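Local coordinates for sensor protein (Pseudomonas syringae pv. tomato, PDB 2R8R) that is probably a membrane-bound histidine kinase that transfers a phosphoryl group from ATP to a histidine in a two-component system, represented here by its N-terminal P-loop NTPase-like sensor region, at residues V124-L129 with E202-T207; V9-A14 with F157-I162. All blocks are in the same frame, centred on the assembly; numbering follows the deposited sequence.

Interaction 1: V124-L129 with E202-T207; sequences VNVQHL and EMAMQT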
# COMPACT_ATOMS: atom_id res chain seq x y z
N VAL A 124 2.02 -2.84 -0.29
CA VAL A 124 2.84 -2.68 0.86
C VAL A 124 4.32 -2.65 0.45
O VAL A 124 4.72 -3.38 -0.46
CB VAL A 124 2.59 -3.80 1.88
CG1 VAL A 124 3.24 -5.15 1.42
CG2 VAL A 124 3.04 -3.36 3.30
N ASN A 125 5.10 -1.81 1.14
CA ASN A 125 6.57 -1.85 1.07
C ASN A 125 7.16 -2.85 2.06
O ASN A 125 6.64 -3.01 3.15
CB ASN A 125 7.18 -0.48 1.29
CG ASN A 125 6.97 0.42 0.14
OD1 ASN A 125 6.56 1.58 0.28
ND2 ASN A 125 7.17 -0.12 -1.04
N VAL A 126 8.24 -3.50 1.67
CA VAL A 126 8.78 -4.62 2.44
C VAL A 126 9.22 -4.25 3.86
O VAL A 126 9.19 -5.10 4.73
CB VAL A 126 9.93 -5.30 1.69
CG1 VAL A 126 11.18 -4.44 1.70
CG2 VAL A 126 10.18 -6.64 2.30
N GLN A 127 9.59 -2.98 4.06
CA GLN A 127 10.10 -2.47 5.36
C GLN A 127 9.14 -2.62 6.54
O GLN A 127 9.56 -2.63 7.71
CB GLN A 127 10.46 -0.98 5.25
CG GLN A 127 9.27 -0.11 4.89
CD GLN A 127 9.63 1.32 4.59
OE1 GLN A 127 9.72 2.11 5.53
NE2 GLN A 127 9.81 1.70 3.27
N HIS A 128 7.84 -2.70 6.23
CA HIS A 128 6.79 -2.76 7.23
C HIS A 128 6.63 -4.11 7.88
O HIS A 128 6.07 -4.20 8.95
CB HIS A 128 5.46 -2.29 6.63
CG HIS A 128 5.51 -0.88 6.14
ND1 HIS A 128 5.49 0.21 6.99
CD2 HIS A 128 5.63 -0.39 4.89
CE1 HIS A 128 5.57 1.31 6.28
NE2 HIS A 128 5.65 0.98 5.00
N LEU A 129 7.14 -5.15 7.27
CA LEU A 129 7.05 -6.47 7.88
C LEU A 129 7.75 -6.52 9.25
O LEU A 129 8.92 -6.15 9.35
CB LEU A 129 7.65 -7.52 6.95
CG LEU A 129 6.79 -7.77 5.70
CD1 LEU A 129 7.49 -8.74 4.77
CD2 LEU A 129 5.39 -8.29 6.11
N GLU A 202 16.48 -6.68 -2.30
CA GLU A 202 16.78 -8.05 -1.95
C GLU A 202 15.81 -8.59 -0.90
O GLU A 202 15.39 -9.73 -0.99
CB GLU A 202 18.22 -8.13 -1.46
CG GLU A 202 18.64 -9.48 -0.86
CD GLU A 202 20.10 -9.49 -0.45
OE1 GLU A 202 20.93 -10.07 -1.17
OE2 GLU A 202 20.45 -8.86 0.58
N MSE A 203 15.45 -7.78 0.08
CA MSE A 203 14.44 -8.17 1.06
C MSE A 203 13.09 -8.46 0.42
O MSE A 203 12.46 -9.46 0.73
CB MSE A 203 14.26 -7.07 2.13
CG MSE A 203 15.35 -7.09 3.19
SE MSE A 203 15.15 -5.75 4.57
CE MSE A 203 16.75 -4.70 4.29
N ALA A 204 12.64 -7.58 -0.46
CA ALA A 204 11.37 -7.78 -1.17
C ALA A 204 11.43 -9.09 -1.96
O ALA A 204 10.48 -9.88 -1.95
CB ALA A 204 11.08 -6.56 -2.10
N MSE A 205 12.54 -9.33 -2.65
CA MSE A 205 12.67 -10.56 -3.44
C MSE A 205 12.71 -11.80 -2.56
O MSE A 205 12.06 -12.78 -2.87
CB MSE A 205 13.90 -10.51 -4.33
CG MSE A 205 13.62 -9.76 -5.61
SE MSE A 205 15.19 -9.63 -6.68
CE MSE A 205 14.53 -8.64 -8.28
N GLN A 206 13.48 -11.75 -1.48
CA GLN A 206 13.54 -12.85 -0.54
C GLN A 206 12.17 -13.09 0.09
O GLN A 206 11.73 -14.22 0.22
CB GLN A 206 14.57 -12.56 0.54
CG GLN A 206 16.03 -12.67 0.09
CD GLN A 206 17.00 -12.16 1.18
OE1 GLN A 206 16.60 -11.44 2.11
NE2 GLN A 206 18.29 -12.52 1.05
N THR A 207 11.48 -12.01 0.46
CA THR A 207 10.09 -12.11 0.92
C THR A 207 9.17 -12.78 -0.12
O THR A 207 8.44 -13.70 0.24
CB THR A 207 9.49 -10.73 1.28
OG1 THR A 207 10.29 -10.13 2.32
CG2 THR A 207 7.99 -10.87 1.78

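Interaction 2: V9-A14 with F157-I162; sequences VFLGAA and FDLVLI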
# COMPACT_ATOMS: atom_id res chain seq x y z
N VAL A 9 -1.67 -8.90 -2.73
CA VAL A 9 -0.73 -7.90 -2.26
C VAL A 9 0.26 -7.60 -3.36
O VAL A 9 0.90 -8.52 -3.86
CB VAL A 9 0.07 -8.39 -1.02
CG1 VAL A 9 1.09 -7.29 -0.46
CG2 VAL A 9 -0.89 -8.92 0.05
N PHE A 10 0.35 -6.33 -3.74
CA PHE A 10 1.43 -5.82 -4.61
C PHE A 10 2.55 -5.36 -3.70
O PHE A 10 2.42 -4.35 -3.03
CB PHE A 10 0.93 -4.70 -5.49
CG PHE A 10 -0.15 -5.13 -6.46
CD1 PHE A 10 0.17 -5.43 -7.81
CD2 PHE A 10 -1.48 -5.26 -6.05
CE1 PHE A 10 -0.85 -5.82 -8.71
CE2 PHE A 10 -2.50 -5.66 -6.95
CZ PHE A 10 -2.19 -5.92 -8.28
N LEU A 11 3.61 -6.16 -3.64
CA LEU A 11 4.77 -5.94 -2.78
C LEU A 11 5.87 -5.19 -3.50
O LEU A 11 6.18 -5.50 -4.66
CB LEU A 11 5.33 -7.28 -2.30
CG LEU A 11 6.64 -7.26 -1.46
CD1 LEU A 11 6.40 -6.60 -0.07
CD2 LEU A 11 7.20 -8.71 -1.34
N GLY A 12 6.50 -4.23 -2.81
CA GLY A 12 7.58 -3.44 -3.37
C GLY A 12 8.68 -3.20 -2.34
O GLY A 12 8.43 -3.35 -1.15
N ALA A 13 9.88 -2.81 -2.82
CA ALA A 13 11.05 -2.51 -1.97
C ALA A 13 10.97 -1.12 -1.29
O ALA A 13 11.56 -0.90 -0.23
CB ALA A 13 12.33 -2.58 -2.81
N ALA A 14 10.24 -0.19 -1.90
CA ALA A 14 10.26 1.20 -1.50
C ALA A 14 9.16 1.95 -2.21
O ALA A 14 8.60 1.46 -3.20
CB ALA A 14 11.68 1.89 -1.86
N PHE A 157 -3.89 -14.61 -0.53
CA PHE A 157 -4.15 -15.51 -1.62
C PHE A 157 -3.08 -15.40 -2.72
O PHE A 157 -2.60 -16.39 -3.25
CB PHE A 157 -5.51 -15.21 -2.21
CG PHE A 157 -6.03 -16.29 -3.09
CD1 PHE A 157 -6.50 -17.47 -2.55
CD2 PHE A 157 -6.11 -16.11 -4.45
CE1 PHE A 157 -7.02 -18.47 -3.36
CE2 PHE A 157 -6.61 -17.12 -5.27
CZ PHE A 157 -7.05 -18.30 -4.71
N ASP A 158 -2.75 -14.17 -3.08
CA ASP A 158 -1.85 -13.88 -4.18
C ASP A 158 -0.87 -12.79 -3.73
O ASP A 158 -1.23 -11.87 -3.01
CB ASP A 158 -2.66 -13.32 -5.39
CG ASP A 158 -3.16 -14.38 -6.38
OD1 ASP A 158 -2.49 -15.44 -6.61
OD2 ASP A 158 -4.23 -14.08 -7.00
N LEU A 159 0.38 -12.92 -4.16
CA LEU A 159 1.37 -11.90 -3.93
C LEU A 159 2.10 -11.63 -5.23
O LEU A 159 2.56 -12.57 -5.90
CB LEU A 159 2.35 -12.35 -2.83
CG LEU A 159 3.40 -11.29 -2.42
CD1 LEU A 159 3.18 -10.85 -0.98
CD2 LEU A 159 4.79 -11.84 -2.58
N VAL A 160 2.21 -10.36 -5.60
CA VAL A 160 3.02 -9.99 -6.76
C VAL A 160 4.11 -9.00 -6.38
O VAL A 160 3.83 -7.99 -5.71
CB VAL A 160 2.14 -9.51 -7.99
CG1 VAL A 160 1.28 -8.38 -7.63
CG2 VAL A 160 3.00 -9.17 -9.18
N LEU A 161 5.35 -9.32 -6.75
CA LEU A 161 6.49 -8.39 -6.62
C LEU A 161 6.55 -7.37 -7.74
O LEU A 161 6.58 -7.73 -8.92
CB LEU A 161 7.83 -9.17 -6.56
CG LEU A 161 9.12 -8.38 -6.30
CD1 LEU A 161 9.04 -7.65 -4.96
CD2 LEU A 161 10.36 -9.36 -6.40
N ILE A 162 6.51 -6.08 -7.37
CA ILE A 162 6.67 -4.97 -8.28
C ILE A 162 8.11 -4.49 -8.05
O ILE A 162 8.46 -4.03 -6.97
CB ILE A 162 5.63 -3.85 -8.04
CG1 ILE A 162 4.21 -4.44 -8.07
CG2 ILE A 162 5.83 -2.65 -9.00
CD1 ILE A 162 3.80 -5.00 -9.38
O HOH W 1 10.53 -3.35 -5.51

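Interaction 1: V124-L129 with E202-T207
Val126 sets its two methyl groups over the backbone of helix 194-209, between Met203 and Thr207. Its CG2 comes closest at Thr207, 3.5 Å from OG1, and also lies 3.8 Å from the backbone N of Ala204. The other branch, CG1, faces CB of selenomethionine Met203 at 4.1 Å, and the two side chains cross at about a right angle. Val126 CB stands 4.2 Å from Ala204 CB. The torsion of Val126 (chi1 72°) puts CG1 between the backbone N and the carbonyl carbon and turns CG2 toward the threonine. Leu129 adds a further apolar contact: its CD1 and Thr207 CG2 meet tip to tip at 3.7 Å.

In the P-loop NTPase fold of this domain, strand 119-125 runs into a short 3-10 turn at 126-128. The contact packs that turn against helix 194-209, the last helix of this fragment. Beyond CB, the Met203 side chain leads away from Val126 and touches Gln135, Val136 and Ile139 of helix 133-140.

No hydrogen bond joins the two segments. The hydroxyl of Thr207 is instead tied to its own helix, with OG1 donating to Met203 O at 2.8 Å. It approaches from above the carbonyl plane, 41° out of it. Thr207 N bonds to the same oxygen from the opposite face, 2.7 Å from Met203 O.

Interaction 2: V9-A14 with F157-I162
The strand leading into a probable P-loop (Walker A motif) pairs here with the last strand of the parallel sheet in this P-loop NTPase fold. Strand 7-12 is the inner partner and strand 158-161 lies at the sheet border within the chain. The axes of segments 9-12 and 158-161 run parallel in sense, at 31° to each other. Val9 N donates to Asp158 O at 3.0 Å, and Val9 O accepts from Val160 N at 2.9 Å. Two residues on, Leu11 N reaches Val160 O and Leu11 O receives Ile162 N, both pairs at 2.8 Å. The last bond is almost straight, with an N-H...O angle of 178°.

On the face that carries Val9, Leu11, Leu159 and Leu161, the contacts are apolar. Leu159 spreads its two methyls between two partners: CD1 lies 4.0 Å from Val9 CB, while CD2 turns to Leu11 CD2. Its CG is anti to the backbone N (chi1 -176°), which carries the fork along toward strand 7-12. Leu11 CD2 also meets Leu161 CD1.

The other face carries Phe10, whose side chain touches Ala22, Met23 and Ala26 of helix 19-32. Ile162 CD1 sits at the edge of the Phe10 ring, in its plane, 4.0 Å from Phe10 CD1. A water bridges the two segments: it accepts from Ala13 N and donates to Ile162 O, with 2.6 Å between the water oxygen and Ile162 O.

Overall arrangement
The two contacts lie about 8 Å apart, centre to centre, on the same side of the chain's centre. Along the chain their segments alternate: 9-14, 124-129, 157-162, then 202-207. Strands 119-125 and 7-12 are neighbours in the parallel sheet, and strand 158-161 flanks 7-12 on its other side. Gly12 links the two contacts directly, with probable backbone hydrogen bonds to Val124 and Val126. Helix 194-209 also serves both, since Ala204 and Met205 touch Leu161, and Thr207 touches Leu11. This last helix of the fragment thus packs on strands 7-12 and 158-161 and on the turn that follows strand 119-125, next to the probable P-loop that starts at Ala13.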